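Local coordinates for tRNA (adenine(58)-N(1))-methyltransferase TrmI (Thermus thermophilus, PDB 2PWY), which catalyses the S-adenosyl-L-methionine-dependent methylation of adenosine 58 in tRNA to N(1)-methyladenosine and is required for growth at extreme temperatures, at residues L12-E26 with F30-L43. Residues are numbered along the deposited sequence; the frame is centred on the assembly and turned at random.
Sequences LKDRKGRAYLVFPKE and FHHHKGSVPHEALL
F30 and Y20 meet through different choices of chi1: F30 has CG anti to its backbone N (chi1 175°), which carries its ring up to the hairpin of 12-26, while Y20 has CG anti to the carbonyl carbon (chi1 -50°), laying its ring across the incoming one. The result is an edge-to-face pair, F30 CZ reaching Y20 CG at 3.6 Å with the planes 71° apart. L12 covers a face of the phenyl, its CD1 sitting 3.6 Å from the F30 ring centroid in a CH-pi contact, and V22 CG2 touches F30 CD1 obliquely.

Beyond the tyrosine the contact turns polar. H32 NE2 donates to the anti lone pair of D14 OD2 at 2.9 Å, nearly straight and in the imidazole plane. Y20 OH gives the same oxygen a second bond, coming from above the carboxylate plane, while R18 N binds D14 OD1, so both oxygens are gripped and the carboxylate is held against turning. With a leucine in place of Y20, D14 OD2 would lose its hydroxyl donor and F30 the aromatic face against its edge, which would probably leave both less firmly placed.

At the other end H39 accepts a hydrogen bond from K25 N at ND1 (3.0 Å), in its ring plane, while V22 CG1 packs over a face. P24 CB rests on L43 CD2 at 3.8 Å, and E40 OE2 is bound by G27 N in the connecting loop.

This is partly buried packing within the small N-terminal domain, which may help recognise tRNA: the strand pair 10-13 and 19-22 lies against the short hairpin 29-30/37-38 and helix 39-45, with L12 also touching V61 of strand 58-62 and L42 reaching L10 of strand 10-13.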
# COMPACT_ATOMS: atom_id res chain seq x y z
N LEU A 12 11.57 -20.25 20.95
CA LEU A 12 12.74 -19.59 21.51
C LEU A 12 13.21 -18.53 20.53
O LEU A 12 13.17 -18.73 19.31
CB LEU A 12 13.86 -20.61 21.74
CG LEU A 12 13.52 -21.89 22.52
CD1 LEU A 12 14.78 -22.72 22.72
CD2 LEU A 12 12.84 -21.56 23.86
N LYS A 13 13.62 -17.38 21.07
CA LYS A 13 14.27 -16.34 20.27
C LYS A 13 15.62 -15.97 20.88
O LYS A 13 15.73 -15.79 22.11
CB LYS A 13 13.40 -15.08 20.16
CG LYS A 13 12.10 -15.27 19.36
CD LYS A 13 11.48 -13.92 18.95
CE LYS A 13 10.67 -13.26 20.09
NZ LYS A 13 9.80 -12.11 19.66
N ASP A 14 16.64 -15.87 20.03
CA ASP A 14 17.96 -15.45 20.49
C ASP A 14 18.12 -13.94 20.32
O ASP A 14 17.19 -13.26 19.87
CB ASP A 14 19.08 -16.27 19.82
CG ASP A 14 19.12 -16.11 18.30
OD1 ASP A 14 18.64 -15.09 17.76
OD2 ASP A 14 19.67 -17.02 17.64
N ARG A 15 19.28 -13.40 20.71
CA ARG A 15 19.49 -11.95 20.67
C ARG A 15 19.48 -11.37 19.24
O ARG A 15 19.15 -10.20 19.06
CB ARG A 15 20.78 -11.56 21.40
N LYS A 16 19.82 -12.19 18.26
CA LYS A 16 19.79 -11.77 16.85
C LYS A 16 18.37 -11.80 16.27
O LYS A 16 18.14 -11.36 15.14
CB LYS A 16 20.71 -12.65 16.01
N GLY A 17 17.42 -12.32 17.06
CA GLY A 17 16.01 -12.41 16.67
C GLY A 17 15.60 -13.66 15.92
O GLY A 17 14.46 -13.76 15.45
N ARG A 18 16.51 -14.62 15.78
CA ARG A 18 16.19 -15.91 15.17
C ARG A 18 15.21 -16.68 16.05
O ARG A 18 15.35 -16.70 17.27
CB ARG A 18 17.46 -16.73 14.94
N ALA A 19 14.20 -17.29 15.43
CA ALA A 19 13.16 -18.03 16.16
C ALA A 19 13.25 -19.53 15.92
O ALA A 19 13.55 -19.98 14.81
CB ALA A 19 11.78 -17.51 15.79
N TYR A 20 12.98 -20.30 16.97
CA TYR A 20 13.09 -21.75 16.92
C TYR A 20 11.90 -22.37 17.64
O TYR A 20 11.62 -22.04 18.79
CB TYR A 20 14.36 -22.23 17.61
CG TYR A 20 15.63 -21.54 17.18
CD1 TYR A 20 16.45 -22.10 16.20
CD2 TYR A 20 16.01 -20.32 17.75
CE1 TYR A 20 17.63 -21.46 15.79
CE2 TYR A 20 17.19 -19.68 17.35
CZ TYR A 20 17.98 -20.25 16.37
OH TYR A 20 19.14 -19.61 15.97
N LEU A 21 11.24 -23.30 16.95
CA LEU A 21 10.12 -24.01 17.53
C LEU A 21 10.66 -25.29 18.17
O LEU A 21 11.36 -26.08 17.53
CB LEU A 21 9.08 -24.32 16.45
CG LEU A 21 7.62 -24.63 16.81
CD1 LEU A 21 6.94 -23.52 17.62
CD2 LEU A 21 6.85 -24.88 15.52
N VAL A 22 10.36 -25.46 19.45
CA VAL A 22 10.89 -26.58 20.22
C VAL A 22 9.73 -27.34 20.85
O VAL A 22 8.82 -26.74 21.44
CB VAL A 22 11.91 -26.09 21.29
CG1 VAL A 22 12.39 -27.25 22.17
CG2 VAL A 22 13.09 -25.39 20.61
N PHE A 23 9.74 -28.65 20.69
CA PHE A 23 8.76 -29.53 21.30
C PHE A 23 9.47 -30.22 22.47
O PHE A 23 10.21 -31.19 22.27
CB PHE A 23 8.21 -30.53 20.27
CG PHE A 23 7.53 -29.88 19.10
CD1 PHE A 23 6.15 -29.70 19.09
CD2 PHE A 23 8.27 -29.42 18.01
CE1 PHE A 23 5.51 -29.07 18.00
CE2 PHE A 23 7.65 -28.79 16.92
CZ PHE A 23 6.27 -28.62 16.91
N PRO A 24 9.29 -29.68 23.68
CA PRO A 24 10.12 -30.12 24.82
C PRO A 24 9.91 -31.58 25.17
O PRO A 24 8.80 -32.10 25.05
CB PRO A 24 9.66 -29.22 25.97
CG PRO A 24 8.91 -28.10 25.33
CD PRO A 24 8.32 -28.65 24.08
N LYS A 25 10.98 -32.24 25.58
CA LYS A 25 10.92 -33.62 26.06
C LYS A 25 11.98 -33.78 27.15
O LYS A 25 13.04 -33.16 27.08
CB LYS A 25 11.11 -34.61 24.91
CG LYS A 25 12.50 -34.62 24.29
CD LYS A 25 12.54 -35.33 22.95
CE LYS A 25 13.99 -35.65 22.57
NZ LYS A 25 14.18 -35.84 21.10
N GLU A 26 11.69 -34.58 28.16
CA GLU A 26 12.68 -34.81 29.20
C GLU A 26 13.90 -35.50 28.61
O GLU A 26 13.78 -36.47 27.84
CB GLU A 26 12.12 -35.62 30.38
CG GLU A 26 13.01 -35.54 31.62
CD GLU A 26 12.54 -36.44 32.75
OE1 GLU A 26 11.58 -37.20 32.54
OE2 GLU A 26 13.16 -36.38 33.84
N PHE A 30 18.26 -28.47 23.43
CA PHE A 30 18.22 -27.50 22.35
C PHE A 30 19.64 -27.10 22.03
O PHE A 30 20.36 -26.64 22.90
CB PHE A 30 17.40 -26.26 22.76
CG PHE A 30 17.41 -25.15 21.73
CD1 PHE A 30 16.72 -25.30 20.53
CD2 PHE A 30 18.13 -23.97 21.95
CE1 PHE A 30 16.73 -24.29 19.56
CE2 PHE A 30 18.14 -22.95 20.99
CZ PHE A 30 17.45 -23.11 19.80
N HIS A 31 20.04 -27.30 20.78
CA HIS A 31 21.40 -26.97 20.35
C HIS A 31 21.44 -25.60 19.72
O HIS A 31 20.54 -25.23 18.95
CB HIS A 31 21.94 -28.03 19.39
CG HIS A 31 22.01 -29.40 19.99
ND1 HIS A 31 23.06 -29.82 20.78
CD2 HIS A 31 21.14 -30.44 19.94
CE1 HIS A 31 22.84 -31.06 21.19
NE2 HIS A 31 21.68 -31.46 20.70
N HIS A 32 22.47 -24.83 20.07
CA HIS A 32 22.59 -23.45 19.61
C HIS A 32 24.05 -23.04 19.71
O HIS A 32 24.76 -23.47 20.63
CB HIS A 32 21.71 -22.53 20.47
CG HIS A 32 21.60 -21.14 19.95
ND1 HIS A 32 22.50 -20.15 20.26
CD2 HIS A 32 20.68 -20.57 19.13
CE1 HIS A 32 22.15 -19.03 19.66
NE2 HIS A 32 21.04 -19.26 18.97
N HIS A 33 24.50 -22.19 18.78
CA HIS A 33 25.93 -21.88 18.65
C HIS A 33 26.60 -21.24 19.88
O HIS A 33 27.80 -21.42 20.10
CB HIS A 33 26.23 -21.11 17.35
CG HIS A 33 25.86 -19.66 17.39
ND1 HIS A 33 24.55 -19.22 17.29
CD2 HIS A 33 26.63 -18.54 17.48
CE1 HIS A 33 24.53 -17.89 17.34
NE2 HIS A 33 25.78 -17.46 17.45
N LYS A 34 25.83 -20.50 20.67
CA LYS A 34 26.38 -19.92 21.89
C LYS A 34 26.00 -20.68 23.16
O LYS A 34 26.03 -20.14 24.26
CB LYS A 34 26.04 -18.43 22.00
CG LYS A 34 26.92 -17.53 21.11
CD LYS A 34 26.98 -16.11 21.66
CE LYS A 34 27.28 -15.08 20.58
NZ LYS A 34 28.70 -15.12 20.13
N GLY A 35 25.66 -21.96 23.01
CA GLY A 35 25.39 -22.80 24.17
C GLY A 35 24.11 -23.59 24.05
O GLY A 35 23.04 -23.03 23.79
N SER A 36 24.24 -24.91 24.22
CA SER A 36 23.09 -25.80 24.25
C SER A 36 22.39 -25.72 25.60
O SER A 36 23.02 -25.45 26.63
CB SER A 36 23.52 -27.23 23.95
OG SER A 36 23.96 -27.34 22.61
N VAL A 37 21.08 -25.95 25.59
CA VAL A 37 20.25 -25.79 26.79
C VAL A 37 19.35 -27.01 26.93
O VAL A 37 18.63 -27.34 25.98
CB VAL A 37 19.38 -24.50 26.71
CG1 VAL A 37 18.51 -24.36 27.95
CG2 VAL A 37 20.25 -23.26 26.53
N PRO A 38 19.37 -27.68 28.11
CA PRO A 38 18.44 -28.79 28.33
C PRO A 38 17.00 -28.30 28.26
O PRO A 38 16.70 -27.18 28.70
CB PRO A 38 18.75 -29.26 29.76
CG PRO A 38 20.02 -28.61 30.14
CD PRO A 38 20.22 -27.41 29.29
N HIS A 39 16.11 -29.12 27.71
CA HIS A 39 14.70 -28.75 27.64
C HIS A 39 14.12 -28.39 29.01
O HIS A 39 13.27 -27.50 29.10
CB HIS A 39 13.90 -29.87 26.97
CG HIS A 39 14.11 -29.94 25.49
ND1 HIS A 39 13.37 -30.75 24.67
CD2 HIS A 39 14.97 -29.28 24.67
CE1 HIS A 39 13.77 -30.61 23.42
NE2 HIS A 39 14.74 -29.72 23.39
N GLU A 40 14.59 -29.06 30.06
CA GLU A 40 14.14 -28.75 31.42
C GLU A 40 14.36 -27.28 31.77
O GLU A 40 13.51 -26.67 32.43
CB GLU A 40 14.86 -29.63 32.44
CG GLU A 40 14.52 -31.11 32.34
CD GLU A 40 15.26 -31.86 31.22
OE1 GLU A 40 16.12 -31.26 30.53
OE2 GLU A 40 14.97 -33.06 31.04
N ALA A 41 15.48 -26.71 31.33
CA ALA A 41 15.79 -25.30 31.65
C ALA A 41 14.76 -24.38 30.99
O ALA A 41 14.38 -23.35 31.56
CB ALA A 41 17.19 -24.93 31.20
N LEU A 42 14.33 -24.77 29.79
CA LEU A 42 13.34 -24.02 29.02
C LEU A 42 12.01 -24.01 29.73
O LEU A 42 11.37 -22.97 29.87
CB LEU A 42 13.20 -24.60 27.61
CG LEU A 42 14.46 -24.64 26.76
CD1 LEU A 42 14.21 -25.36 25.43
CD2 LEU A 42 15.03 -23.26 26.50
N LEU A 43 11.59 -25.19 30.17
CA LEU A 43 10.33 -25.34 30.88
C LEU A 43 10.37 -24.60 32.21
O LEU A 43 9.39 -23.96 32.62
CB LEU A 43 10.03 -26.83 31.08
CG LEU A 43 9.89 -27.65 29.78
CD1 LEU A 43 10.11 -29.14 30.05
CD2 LEU A 43 8.53 -27.43 29.11